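Local coordinates for protein Endonuclease/exonuclease/phosphatase (Beutenbergia cavernae DSM 12333, PDB 4RUW) that is of unknown function but belongs to the endonuclease/exonuclease/phosphatase family, joining a DNase I-like domain with a bound zinc ion to an Ig-like domain, at residues R57-N62 against E87-V92; V91-E96 against V194-T199; V164-E169 against L217-D222; L363-N368 against V379-R384; A390-T395 against T405-R410. All coordinates share one frame; numbering follows the deposited sequence. Where two conformers were deposited one is given.

Contacts 1, 2 and 3 lie in the DNase I-like domain, and contacts 4 and 5 in the Ig-like domain. Contacts 1 and 2 share strand 91-98: contact 1 pairs it within its own sheet through backbone bonds, while contact 2 packs it across the buried core against the second sheet with small aliphatic side chains. Contact 3, partly buried, takes that second sheet outward to helix 207-222 and is wholly apolar. Contacts 4 and 5, centres 8 Å apart, join the same two sheets of the Ig-like sandwich. Contact 4 is buried and aliphatic, whereas contact 5, at the surface, replaces much of that packing with a salt bridge and a cation-pi contact.

Contact 1: R57-N62 against E87-V92; sequences RVMTWN and EAPDVV
The carbonyl oxygen Arg57 O receives two backbone N-H groups: Asp90 N at 2.8 Å, with a bent N-H...O angle of 133°, and more weakly Val91 N at 3.4 Å. This grip lies where a beta-alpha-beta unit closes, strand 55-62 being joined through helix 77-87 to its parallel neighbour 91-98. Asp90, just ahead of the second strand, suits its place because its side chain answers the backbone as well: OD2 takes Arg57 N at 2.8 Å along an almost straight bond (178°) on its anti lone pair, and OD1 is held by His155. Farther along, Met59 N donates to Val91 O at 3.0 Å, an ordinary parallel-strand bond. The Arg57 side chain turns back over the end of the helix. A turn about the CG-CD bond (chi3 -84°) brings NH1 to Glu87 O at 2.8 Å, with that oxygen close to the guanidinium plane, so the positive group sits at the carbonyl end of the helix, probably a favourable place for it. Glu87 OE1 is 3.8 Å from the same NH1 and well out of the plane, a long salt bridge of charge alone; the carboxylate of Glu87 is hydrogen-bonded by Ser312 (OE2) and His310 (OE1). On the sheet face that carries both side chains, Met59, present as selenomethionine, lies alongside Val92. The extended chain rests its CG 3.8 Å from Val92 CG2, and its CB 3.8 Å from Pro89 CB.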
# COMPACT_ATOMS: atom_id res chain seq x y z
N ARG A 57 10.40 10.58 0.73
CA ARG A 57 10.01 9.93 -0.51
C ARG A 57 10.17 8.42 -0.34
O ARG A 57 11.26 7.92 -0.04
CB ARG A 57 10.82 10.44 -1.70
CG ARG A 57 10.49 9.71 -3.00
CD ARG A 57 11.15 10.36 -4.21
NE ARG A 57 10.33 11.46 -4.70
CZ ARG A 57 10.37 11.96 -5.93
NH1 ARG A 57 11.23 11.48 -6.82
NH2 ARG A 57 9.56 12.95 -6.27
N VAL A 58 9.06 7.71 -0.51
CA VAL A 58 9.01 6.27 -0.33
C VAL A 58 8.62 5.64 -1.65
O VAL A 58 7.62 6.03 -2.26
CB VAL A 58 7.95 5.87 0.73
CG1 VAL A 58 7.83 4.35 0.84
CG2 VAL A 58 8.30 6.50 2.06
N MSE A 59 9.40 4.66 -2.08
CA MSE A 59 9.13 3.96 -3.31
C MSE A 59 8.89 2.48 -3.02
O MSE A 59 9.52 1.91 -2.13
CB MSE A 59 10.33 4.12 -4.24
CG MSE A 59 10.23 3.38 -5.57
SE MSE A 59 11.72 3.74 -6.76
CE MSE A 59 10.99 2.90 -8.36
N THR A 60 7.98 1.88 -3.77
CA THR A 60 7.84 0.43 -3.75
C THR A 60 7.85 -0.12 -5.17
O THR A 60 7.31 0.51 -6.09
CB THR A 60 6.56 -0.05 -2.98
OG1 THR A 60 6.60 -1.47 -2.80
CG2 THR A 60 5.29 0.33 -3.71
N TRP A 61 8.46 -1.28 -5.36
CA TRP A 61 8.57 -1.84 -6.70
C TRP A 61 8.75 -3.34 -6.67
O TRP A 61 9.67 -3.86 -6.05
CB TRP A 61 9.78 -1.22 -7.41
CG TRP A 61 9.79 -1.33 -8.91
CD1 TRP A 61 8.79 -1.78 -9.73
CD2 TRP A 61 10.88 -0.97 -9.77
NE1 TRP A 61 9.19 -1.72 -11.05
CE2 TRP A 61 10.47 -1.22 -11.10
CE3 TRP A 61 12.17 -0.46 -9.55
CZ2 TRP A 61 11.30 -0.96 -12.19
CZ3 TRP A 61 12.98 -0.21 -10.63
CH2 TRP A 61 12.54 -0.47 -11.94
N ASN A 62 7.87 -4.04 -7.39
CA ASN A 62 8.07 -5.45 -7.66
C ASN A 62 8.96 -5.52 -8.90
O ASN A 62 8.53 -5.13 -9.99
CB ASN A 62 6.72 -6.12 -7.90
CG ASN A 62 6.84 -7.60 -8.23
OD1 ASN A 62 7.82 -8.05 -8.82
ND2 ASN A 62 5.83 -8.38 -7.84
N GLU A 87 14.79 8.15 -9.39
CA GLU A 87 13.67 8.52 -8.53
C GLU A 87 14.15 9.04 -7.17
O GLU A 87 13.46 9.79 -6.49
CB GLU A 87 12.72 7.34 -8.35
CG GLU A 87 12.05 6.86 -9.65
CD GLU A 87 11.02 7.83 -10.20
OE1 GLU A 87 10.75 8.88 -9.57
OE2 GLU A 87 10.44 7.51 -11.27
N ALA A 88 15.36 8.63 -6.79
CA ALA A 88 16.01 9.10 -5.57
C ALA A 88 15.13 9.05 -4.31
O ALA A 88 15.03 10.02 -3.57
CB ALA A 88 16.56 10.51 -5.79
N PRO A 89 14.49 7.90 -4.04
CA PRO A 89 13.70 7.82 -2.81
C PRO A 89 14.59 7.79 -1.56
O PRO A 89 15.76 7.42 -1.62
CB PRO A 89 12.98 6.48 -2.96
CG PRO A 89 13.93 5.65 -3.78
CD PRO A 89 14.50 6.62 -4.77
N ASP A 90 14.03 8.19 -0.43
CA ASP A 90 14.72 8.03 0.84
C ASP A 90 14.80 6.55 1.21
O ASP A 90 15.81 6.09 1.76
CB ASP A 90 13.98 8.79 1.92
CG ASP A 90 14.13 10.28 1.78
OD1 ASP A 90 15.23 10.79 2.07
OD2 ASP A 90 13.15 10.95 1.36
N VAL A 91 13.70 5.85 0.97
CA VAL A 91 13.57 4.43 1.30
C VAL A 91 12.85 3.76 0.15
O VAL A 91 11.88 4.32 -0.40
CB VAL A 91 12.76 4.22 2.59
CG1 VAL A 91 12.64 2.74 2.91
CG2 VAL A 91 13.40 4.94 3.74
N VAL A 92 13.33 2.59 -0.24
CA VAL A 92 12.65 1.81 -1.26
C VAL A 92 12.41 0.38 -0.79
O VAL A 92 13.27 -0.24 -0.17
CB VAL A 92 13.38 1.86 -2.64
CG1 VAL A 92 14.79 1.34 -2.53
CG2 VAL A 92 12.60 1.08 -3.69

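Contact 2: V91-E96 against V194-T199; sequences VVVLNE and VVVHAT
Segments 91-95 and 194-199, which meet through Val93 and Ala198, run almost parallel at 18° with their axes 7.3 Å apart, and belong to the two different sheets of the DNase I-like sandwich. The gap is filled by alternate side chains, the ones that each strand turns inward. Val91 and Val196 reach toward each other tip to tip, CG1 of the former 4.1 Å from CG2 of the latter. Val93 instead slides past Val196, its CG2 passing 3.9 Å from Val196 CG1. The other branch of Val93, CG1, lies anti to the backbone N (chi1 165°) and settles 3.6 Å from Ala198 CB. A methyl suits this spot because the backbones come close here, CA of Val93 and CA of Ala198 being 6.1 Å apart, while branched valines fill the wider part nearer Val91. At the far end packing gives way to polarity. Asn95 ND2 makes a weak bond of 3.0 Å to Thr199 O, bent to 130°. Its amide is steadied by Asn149, which takes ND2 more firmly, and by the backbone N-H of Asp235, which binds OD1; the bound zinc ion lies about 13 Å from the side chain of Asn95. Strand 91-98 lies between 55-62 and 146-153, and strand 192-200 between 179-188 and 230-233, so that Val91 also touches Val151, Val93 touches Thr60 and Ala233, and Val196 touches Val186 and Val231.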
# COMPACT_ATOMS: atom_id res chain seq x y z
N VAL A 91 13.70 5.85 0.97
CA VAL A 91 13.57 4.43 1.30
C VAL A 91 12.85 3.76 0.15
O VAL A 91 11.88 4.32 -0.40
CB VAL A 91 12.76 4.22 2.59
CG1 VAL A 91 12.64 2.74 2.91
CG2 VAL A 91 13.40 4.94 3.74
N VAL A 92 13.33 2.59 -0.24
CA VAL A 92 12.65 1.81 -1.26
C VAL A 92 12.41 0.38 -0.79
O VAL A 92 13.27 -0.24 -0.17
CB VAL A 92 13.38 1.86 -2.64
CG1 VAL A 92 14.79 1.34 -2.53
CG2 VAL A 92 12.60 1.08 -3.69
N VAL A 93 11.20 -0.10 -1.05
CA VAL A 93 10.79 -1.46 -0.80
C VAL A 93 10.77 -2.19 -2.13
O VAL A 93 10.18 -1.69 -3.10
CB VAL A 93 9.38 -1.48 -0.16
CG1 VAL A 93 8.78 -2.88 -0.22
CG2 VAL A 93 9.43 -0.93 1.27
N LEU A 94 11.45 -3.33 -2.20
CA LEU A 94 11.49 -4.14 -3.41
C LEU A 94 10.90 -5.52 -3.15
O LEU A 94 11.18 -6.15 -2.13
CB LEU A 94 12.92 -4.30 -3.90
CG LEU A 94 13.68 -3.00 -4.19
CD1 LEU A 94 15.13 -3.30 -4.58
CD2 LEU A 94 12.99 -2.17 -5.26
N ASN A 95 10.07 -5.98 -4.08
CA ASN A 95 9.56 -7.35 -4.08
C ASN A 95 10.21 -8.14 -5.21
O ASN A 95 10.66 -7.56 -6.21
CB ASN A 95 8.04 -7.39 -4.29
CG ASN A 95 7.26 -6.53 -3.30
OD1 ASN A 95 6.34 -5.82 -3.69
ND2 ASN A 95 7.59 -6.62 -2.01
N GLU A 96 10.24 -9.47 -5.06
CA GLU A 96 10.78 -10.37 -6.07
C GLU A 96 12.27 -10.15 -6.31
O GLU A 96 12.72 -10.00 -7.45
CB GLU A 96 9.98 -10.28 -7.37
CG GLU A 96 8.57 -10.83 -7.25
CD GLU A 96 8.55 -12.30 -6.90
OE1 GLU A 96 9.05 -13.11 -7.71
OE2 GLU A 96 8.05 -12.65 -5.80
N VAL A 194 11.12 6.07 11.48
CA VAL A 194 9.96 5.69 10.68
C VAL A 194 10.01 4.17 10.56
O VAL A 194 11.02 3.63 10.12
CB VAL A 194 9.98 6.34 9.28
CG1 VAL A 194 8.80 5.84 8.45
CG2 VAL A 194 9.96 7.86 9.40
N VAL A 195 8.93 3.49 10.95
CA VAL A 195 8.89 2.04 10.81
C VAL A 195 8.43 1.68 9.40
O VAL A 195 7.39 2.14 8.94
CB VAL A 195 7.95 1.41 11.85
CG1 VAL A 195 7.97 -0.11 11.73
CG2 VAL A 195 8.36 1.84 13.26
N VAL A 196 9.24 0.88 8.70
CA VAL A 196 8.94 0.45 7.35
C VAL A 196 8.55 -1.02 7.34
O VAL A 196 9.33 -1.88 7.76
CB VAL A 196 10.17 0.68 6.44
CG1 VAL A 196 9.90 0.20 5.01
CG2 VAL A 196 10.59 2.14 6.45
N HIS A 197 7.33 -1.29 6.87
CA HIS A 197 6.83 -2.64 6.71
C HIS A 197 6.77 -2.95 5.23
O HIS A 197 6.10 -2.24 4.47
CB HIS A 197 5.43 -2.77 7.31
CG HIS A 197 5.34 -2.41 8.76
ND1 HIS A 197 5.73 -3.27 9.77
CD2 HIS A 197 4.88 -1.30 9.37
CE1 HIS A 197 5.51 -2.69 10.94
NE2 HIS A 197 4.99 -1.50 10.72
N ALA A 198 7.45 -4.02 4.82
CA ALA A 198 7.57 -4.42 3.41
C ALA A 198 6.98 -5.80 3.23
O ALA A 198 7.37 -6.73 3.95
CB ALA A 198 9.04 -4.45 3.02
N THR A 199 6.07 -5.98 2.29
CA THR A 199 5.53 -7.31 2.08
C THR A 199 5.06 -7.51 0.64
O THR A 199 5.17 -6.62 -0.21
CB THR A 199 4.42 -7.65 3.11
OG1 THR A 199 4.18 -9.07 3.12
CG2 THR A 199 3.13 -6.93 2.80

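Contact 3: V164-E169 against L217-D222; sequences VPLPNE and LRIVLD
The ring of Pro167 is the nearest thing to a flat group here, and Ile219 meets it at its CD corner: Ile219 CD1 comes end-on to within 3.5 Å of Pro167 CD, tighter than a usual carbon contact, and sits 4.0 Å from Pro167 CG. The isoleucine reaches this far because its longer branch leaves anti to the carbonyl carbon (chi1 -68°) and stays extended at chi2, 162°. Its shorter branch, CG2, turns to the strand instead, 3.6 Å from Leu166 CD2 and 3.9 Å from Val164 CG1. One beta-branched residue thus touches three side chains of the strand end, Val164, Leu166 and Pro167, which is why isoleucine fits this turn of the helix. Leu166 and Ile219 run past one another, heading opposite ways, and the remaining methyl of Leu166, CD1, lies 3.8 Å from Val220 CG2, crossing that side chain at about a right angle. Leucine divides its two methyls between adjacent helix residues, so the strand end is wedged against the helix by hydrocarbon alone. The polar links are just outside: Gln216 binds Pro167 O, while Asp212 and Ser202 hold the amide of Asn168. Segment 164-166 runs at 157° to helix 217-222, nearly antiparallel, with axes 8.9 Å apart. It ends an edge strand, 157-166, and the arrangement is that of the layered DNase I-like alpha/beta sandwich, in which helices cover the outer face of a sheet.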
# COMPACT_ATOMS: atom_id res chain seq x y z
N VAL A 164 8.45 -11.81 9.55
CA VAL A 164 7.29 -12.53 10.08
C VAL A 164 6.69 -13.37 8.95
O VAL A 164 6.28 -12.84 7.93
CB VAL A 164 6.25 -11.53 10.63
CG1 VAL A 164 4.93 -12.21 10.93
CG2 VAL A 164 6.79 -10.84 11.87
N PRO A 165 6.65 -14.70 9.13
CA PRO A 165 6.10 -15.55 8.08
C PRO A 165 4.60 -15.35 7.90
O PRO A 165 3.89 -15.11 8.89
CB PRO A 165 6.38 -16.96 8.60
CG PRO A 165 6.47 -16.81 10.10
CD PRO A 165 7.10 -15.47 10.31
N LEU A 166 4.13 -15.45 6.67
CA LEU A 166 2.71 -15.31 6.38
C LEU A 166 2.23 -16.63 5.77
O LEU A 166 2.87 -17.15 4.88
CB LEU A 166 2.48 -14.12 5.43
CG LEU A 166 2.97 -12.76 5.95
CD1 LEU A 166 2.86 -11.70 4.87
CD2 LEU A 166 2.22 -12.33 7.19
N PRO A 167 1.09 -17.15 6.23
CA PRO A 167 0.65 -18.53 5.96
C PRO A 167 0.04 -18.72 4.57
O PRO A 167 -0.49 -17.78 4.01
CB PRO A 167 -0.44 -18.73 7.01
CG PRO A 167 -1.07 -17.39 7.12
CD PRO A 167 0.10 -16.43 7.05
N ASN A 168 0.09 -19.94 4.05
CA ASN A 168 -0.70 -20.35 2.89
C ASN A 168 -1.47 -21.63 3.19
O ASN A 168 -1.49 -22.57 2.40
CB ASN A 168 0.19 -20.54 1.65
CG ASN A 168 0.28 -19.28 0.79
OD1 ASN A 168 1.35 -18.70 0.66
ND2 ASN A 168 -0.84 -18.87 0.20
N GLU A 169 -2.11 -21.67 4.35
CA GLU A 169 -2.74 -22.90 4.83
C GLU A 169 -3.94 -23.34 3.98
O GLU A 169 -4.18 -24.53 3.82
CB GLU A 169 -3.14 -22.75 6.30
CG GLU A 169 -3.73 -24.00 6.95
CD GLU A 169 -2.76 -25.16 7.09
OE1 GLU A 169 -1.53 -24.98 6.90
OE2 GLU A 169 -3.23 -26.28 7.39
N LEU A 217 -3.02 -10.81 5.38
CA LEU A 217 -3.24 -9.40 5.66
C LEU A 217 -3.55 -9.14 7.14
O LEU A 217 -3.10 -8.14 7.70
CB LEU A 217 -4.33 -8.83 4.75
CG LEU A 217 -4.59 -7.33 4.90
CD1 LEU A 217 -3.36 -6.48 4.55
CD2 LEU A 217 -5.78 -6.94 4.05
N ARG A 218 -4.34 -10.01 7.76
CA ARG A 218 -4.61 -9.90 9.20
C ARG A 218 -3.32 -9.81 9.97
O ARG A 218 -3.16 -8.96 10.85
CB ARG A 218 -5.38 -11.11 9.70
CG ARG A 218 -6.82 -11.13 9.29
CD ARG A 218 -7.68 -10.14 10.06
NE ARG A 218 -9.04 -10.65 10.19
CZ ARG A 218 -10.11 -9.89 10.42
NH1 ARG A 218 -11.33 -10.42 10.49
NH2 ARG A 218 -9.97 -8.57 10.56
N ILE A 219 -2.40 -10.72 9.67
CA ILE A 219 -1.13 -10.77 10.39
C ILE A 219 -0.32 -9.50 10.13
O ILE A 219 0.22 -8.89 11.05
CB ILE A 219 -0.34 -12.02 10.02
CG1 ILE A 219 -1.06 -13.26 10.55
CG2 ILE A 219 1.07 -11.97 10.58
CD1 ILE A 219 -0.64 -14.54 9.90
N VAL A 220 -0.26 -9.08 8.87
CA VAL A 220 0.46 -7.86 8.53
C VAL A 220 -0.09 -6.67 9.32
O VAL A 220 0.65 -5.92 9.96
CB VAL A 220 0.38 -7.58 7.03
CG1 VAL A 220 0.87 -6.18 6.70
CG2 VAL A 220 1.17 -8.63 6.27
N LEU A 221 -1.41 -6.51 9.31
CA LEU A 221 -2.02 -5.36 9.97
C LEU A 221 -1.80 -5.38 11.48
O LEU A 221 -1.63 -4.34 12.10
CB LEU A 221 -3.50 -5.27 9.64
CG LEU A 221 -3.83 -4.93 8.18
CD1 LEU A 221 -5.34 -4.98 7.95
CD2 LEU A 221 -3.27 -3.56 7.81
N ASP A 222 -1.80 -6.57 12.06
CA ASP A 222 -1.60 -6.68 13.49
C ASP A 222 -0.16 -6.31 13.89
O ASP A 222 0.12 -6.10 15.06
CB ASP A 222 -2.02 -8.06 13.99
CG ASP A 222 -3.54 -8.26 13.95
OD1 ASP A 222 -4.27 -7.28 13.72
OD2 ASP A 222 -4.02 -9.39 14.18

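Contact 4: L363-N368 against V379-R384; sequences LSVCKN and VRAVLR
Ala381 CB is a low bump that enters a shallow hollow between two side chains of the facing strand: Val365 CG2 closes one side at 3.6 Å and Leu363 CD2 the other at 4.0 Å. Alanine suits the place because both neighbours lean over it. One step along, the relation changes to branch against branch. Val365 and Val379 slant across each other, each offering the CG1 that lies anti to its backbone N, and these two methyls meet at 3.8 Å. Val365 CG1 also rests 3.5 Å from Val379 O. The second branch of Val379, CG2, fits onto the backbone of the opposite strand, 3.7 Å from Lys367 CA. Lys367 can lie at this buried border because its chain runs out fully extended, taking NZ to Gly398 O, Asp374 and Asp375. On the other face of its strand Cys366 is tied by a disulfide to Cys404. The segments cross at 156°, axes 6.7 Å apart, as facing layers of the Ig-like beta sandwich. Strand 360-367 lies between 349-356 and 405-410, and strand 378-384 between 390-396 and 418-424; Val394 completes the wall over Leu363 and Val365, and Ala351 touches Ala381.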
# COMPACT_ATOMS: atom_id res chain seq x y z
N LEU A 363 -10.03 15.42 7.28
CA LEU A 363 -11.02 14.40 7.00
C LEU A 363 -10.77 13.86 5.60
O LEU A 363 -10.79 14.62 4.62
CB LEU A 363 -12.42 15.01 7.09
CG LEU A 363 -13.67 14.17 7.23
CD1 LEU A 363 -13.46 13.05 8.22
CD2 LEU A 363 -14.83 15.05 7.69
N SER A 364 -10.49 12.56 5.51
CA SER A 364 -10.32 11.88 4.23
C SER A 364 -11.51 10.95 4.03
O SER A 364 -11.77 10.07 4.85
CB SER A 364 -9.02 11.07 4.23
OG SER A 364 -8.93 10.26 3.06
N VAL A 365 -12.25 11.16 2.94
CA VAL A 365 -13.49 10.45 2.71
C VAL A 365 -13.38 9.71 1.39
O VAL A 365 -13.03 10.29 0.36
CB VAL A 365 -14.69 11.40 2.69
CG1 VAL A 365 -15.99 10.63 2.50
CG2 VAL A 365 -14.74 12.19 3.97
N CYS A 366 -13.72 8.43 1.43
CA CYS A 366 -13.52 7.57 0.29
C CYS A 366 -14.75 6.73 -0.02
O CYS A 366 -15.23 5.99 0.83
CB CYS A 366 -12.34 6.65 0.56
SG CYS A 366 -12.19 5.34 -0.63
N LYS A 367 -15.25 6.88 -1.25
CA LYS A 367 -16.27 5.98 -1.77
C LYS A 367 -15.53 4.81 -2.42
O LYS A 367 -14.83 4.99 -3.43
CB LYS A 367 -17.15 6.67 -2.81
CG LYS A 367 -18.11 5.71 -3.50
CD LYS A 367 -18.96 6.40 -4.56
CE LYS A 367 -19.76 5.39 -5.36
NZ LYS A 367 -20.55 6.04 -6.45
N ASN A 368 -15.66 3.62 -1.84
CA ASN A 368 -14.94 2.47 -2.35
C ASN A 368 -15.90 1.51 -3.04
O ASN A 368 -16.15 0.40 -2.58
CB ASN A 368 -14.17 1.77 -1.23
CG ASN A 368 -13.04 0.92 -1.76
OD1 ASN A 368 -12.36 1.31 -2.72
ND2 ASN A 368 -12.84 -0.25 -1.17
N VAL A 379 -20.32 8.71 -0.59
CA VAL A 379 -20.02 8.54 0.83
C VAL A 379 -19.86 9.92 1.44
O VAL A 379 -19.10 10.76 0.94
CB VAL A 379 -18.78 7.64 1.07
CG1 VAL A 379 -18.36 7.68 2.54
CG2 VAL A 379 -19.09 6.21 0.63
N ARG A 380 -20.61 10.17 2.51
CA ARG A 380 -20.60 11.48 3.14
C ARG A 380 -20.19 11.36 4.59
O ARG A 380 -20.66 10.48 5.31
CB ARG A 380 -21.99 12.12 3.03
CG ARG A 380 -22.13 13.45 3.74
CD ARG A 380 -23.42 14.13 3.31
NE ARG A 380 -23.39 14.38 1.87
CZ ARG A 380 -24.47 14.40 1.09
NH1 ARG A 380 -25.68 14.19 1.61
NH2 ARG A 380 -24.34 14.62 -0.21
N ALA A 381 -19.27 12.21 5.00
CA ALA A 381 -18.83 12.28 6.38
C ALA A 381 -19.28 13.59 6.99
O ALA A 381 -19.16 14.65 6.37
CB ALA A 381 -17.33 12.17 6.47
N VAL A 382 -19.83 13.51 8.20
CA VAL A 382 -20.24 14.70 8.91
C VAL A 382 -19.64 14.70 10.31
O VAL A 382 -19.83 13.75 11.08
CB VAL A 382 -21.78 14.82 9.01
CG1 VAL A 382 -22.18 16.15 9.63
CG2 VAL A 382 -22.43 14.65 7.64
N LEU A 383 -18.88 15.73 10.64
CA LEU A 383 -18.44 15.99 11.98
C LEU A 383 -19.54 16.81 12.68
O LEU A 383 -19.94 17.82 12.18
CB LEU A 383 -17.11 16.73 11.97
CG LEU A 383 -16.46 17.07 13.28
CD1 LEU A 383 -16.12 15.86 14.11
CD2 LEU A 383 -15.25 17.97 13.11
N ARG A 384 -20.06 16.27 13.78
CA ARG A 384 -21.17 16.89 14.49
C ARG A 384 -20.77 17.21 15.93
O ARG A 384 -19.94 16.51 16.52
CB ARG A 384 -22.38 15.96 14.51
CG ARG A 384 -22.92 15.61 13.15
CD ARG A 384 -24.17 14.74 13.25
NE ARG A 384 -24.66 14.36 11.92
CZ ARG A 384 -25.39 15.15 11.14
NH1 ARG A 384 -25.73 16.36 11.55
NH2 ARG A 384 -25.77 14.72 9.95

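Contact 5: A390-T395 against T405-R410; sequences ALRTVT and TVETWR
Arg392 and Glu407 form the salt bridge here, NH1 of the arginine giving its N-H to OE2 at 3.2 Å with an angle of 148°. The oxygen is met nearly along its C-O axis, and the guanidinium and carboxylate planes are steeply turned against each other. The same guanidinium lies over one face of Trp409: CZ is 4.0 Å from the centroid of the five-membered ring, a cation-pi contact, while CD makes a CH-pi contact 3.4 Å from the centroid of the six-membered ring. The guanidinium and indole planes are tilted 34°. Arginine suits the site because it offers both a charge and a methylene to one broad indole; the bend of its chain at chi3 (-67°) lays NE over the middle of the ring. Farther along, Thr405 OG1 is hydrogen-bonded with Asp396 OD1; it also lies 3.1 Å from Thr395 O. Between these polar ends Val394 spreads its methyls: CG1 is 3.6 Å from Thr405 CG2, and CG2 is 3.6 Å from Glu407 CD, resting on the carboxylate group. The segments run nearly antiparallel and belong to the outermost strands of the two Ig-like sheets, so the contact closes one margin of the sandwich; a classic beta bulge sets Leu391 and Arg392 both opposite Leu383. The chemistry fits a surface edge: a valine packs inside, while a charged pair and an indole covered by the arginine line the border toward solvent.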
# COMPACT_ATOMS: atom_id res chain seq x y z
N ALA A 390 -24.18 19.83 12.45
CA ALA A 390 -23.06 19.63 11.53
C ALA A 390 -22.03 20.75 11.65
O ALA A 390 -22.37 21.93 11.56
CB ALA A 390 -23.56 19.52 10.10
N LEU A 391 -20.78 20.37 11.87
CA LEU A 391 -19.66 21.31 11.94
C LEU A 391 -18.94 21.38 10.60
O LEU A 391 -18.50 22.45 10.18
CB LEU A 391 -18.68 20.91 13.04
CG LEU A 391 -19.28 20.87 14.45
CD1 LEU A 391 -18.25 20.37 15.45
CD2 LEU A 391 -19.79 22.25 14.85
N ARG A 392 -18.82 20.24 9.93
CA ARG A 392 -18.28 20.19 8.58
C ARG A 392 -18.72 18.90 7.93
O ARG A 392 -18.84 17.87 8.60
CB ARG A 392 -16.76 20.30 8.58
CG ARG A 392 -16.16 20.40 7.18
CD ARG A 392 -14.69 20.77 7.21
NE ARG A 392 -14.48 22.12 7.70
CZ ARG A 392 -14.31 23.19 6.91
NH1 ARG A 392 -14.32 23.05 5.59
NH2 ARG A 392 -14.12 24.38 7.45
N THR A 393 -18.97 18.97 6.63
CA THR A 393 -19.40 17.84 5.83
C THR A 393 -18.43 17.67 4.67
O THR A 393 -18.07 18.65 4.01
CB THR A 393 -20.82 18.08 5.28
OG1 THR A 393 -21.72 18.25 6.38
CG2 THR A 393 -21.28 16.92 4.42
N VAL A 394 -17.96 16.44 4.45
CA VAL A 394 -17.06 16.14 3.34
C VAL A 394 -17.61 14.92 2.62
O VAL A 394 -17.94 13.91 3.24
CB VAL A 394 -15.62 15.90 3.84
CG1 VAL A 394 -14.71 15.52 2.68
CG2 VAL A 394 -15.09 17.14 4.56
N THR A 395 -17.72 15.02 1.29
CA THR A 395 -18.37 13.99 0.51
C THR A 395 -17.45 13.48 -0.60
O THR A 395 -16.69 14.25 -1.19
CB THR A 395 -19.68 14.52 -0.11
OG1 THR A 395 -20.52 15.04 0.92
CG2 THR A 395 -20.43 13.42 -0.86
N THR A 405 -11.61 12.31 -1.31
CA THR A 405 -11.79 13.71 -0.95
C THR A 405 -11.19 13.99 0.41
O THR A 405 -11.67 13.48 1.43
CB THR A 405 -13.27 14.08 -0.95
OG1 THR A 405 -13.85 13.71 -2.21
CG2 THR A 405 -13.46 15.57 -0.73
N VAL A 406 -10.14 14.82 0.43
CA VAL A 406 -9.41 15.12 1.66
C VAL A 406 -9.46 16.62 1.92
O VAL A 406 -9.06 17.42 1.08
CB VAL A 406 -7.94 14.67 1.57
CG1 VAL A 406 -7.26 14.83 2.92
CG2 VAL A 406 -7.85 13.23 1.10
N GLU A 407 -9.98 17.00 3.09
CA GLU A 407 -10.04 18.40 3.50
C GLU A 407 -9.28 18.57 4.79
O GLU A 407 -9.34 17.72 5.67
CB GLU A 407 -11.47 18.87 3.72
CG GLU A 407 -12.27 19.06 2.45
CD GLU A 407 -13.56 19.82 2.69
OE1 GLU A 407 -14.45 19.75 1.81
OE2 GLU A 407 -13.69 20.49 3.74
N THR A 408 -8.58 19.70 4.91
CA THR A 408 -7.82 20.04 6.09
C THR A 408 -8.19 21.45 6.49
O THR A 408 -8.27 22.34 5.63
CB THR A 408 -6.31 19.97 5.78
OG1 THR A 408 -5.97 18.65 5.36
CG2 THR A 408 -5.49 20.35 6.98
N TRP A 409 -8.43 21.68 7.77
CA TRP A 409 -8.83 23.00 8.22
C TRP A 409 -8.41 23.21 9.67
O TRP A 409 -7.98 22.27 10.34
CB TRP A 409 -10.34 23.21 8.03
CG TRP A 409 -11.22 22.43 8.98
CD1 TRP A 409 -11.86 22.91 10.08
CD2 TRP A 409 -11.54 21.03 8.92
NE1 TRP A 409 -12.57 21.91 10.70
CE2 TRP A 409 -12.39 20.75 10.01
CE3 TRP A 409 -11.20 19.99 8.04
CZ2 TRP A 409 -12.90 19.47 10.25
CZ3 TRP A 409 -11.71 18.72 8.29
CH2 TRP A 409 -12.56 18.48 9.39
N ARG A 410 -8.50 24.44 10.14
CA ARG A 410 -8.15 24.75 11.52
C ARG A 410 -9.39 24.67 12.40
O ARG A 410 -10.40 25.31 12.13
CB ARG A 410 -7.53 26.14 11.61
CG ARG A 410 -7.04 26.53 13.01
CD ARG A 410 -6.68 28.01 13.06
NE ARG A 410 -5.86 28.36 14.21
CZ ARG A 410 -5.67 29.61 14.64
NH1 ARG A 410 -6.26 30.63 14.02
NH2 ARG A 410 -4.90 29.84 15.69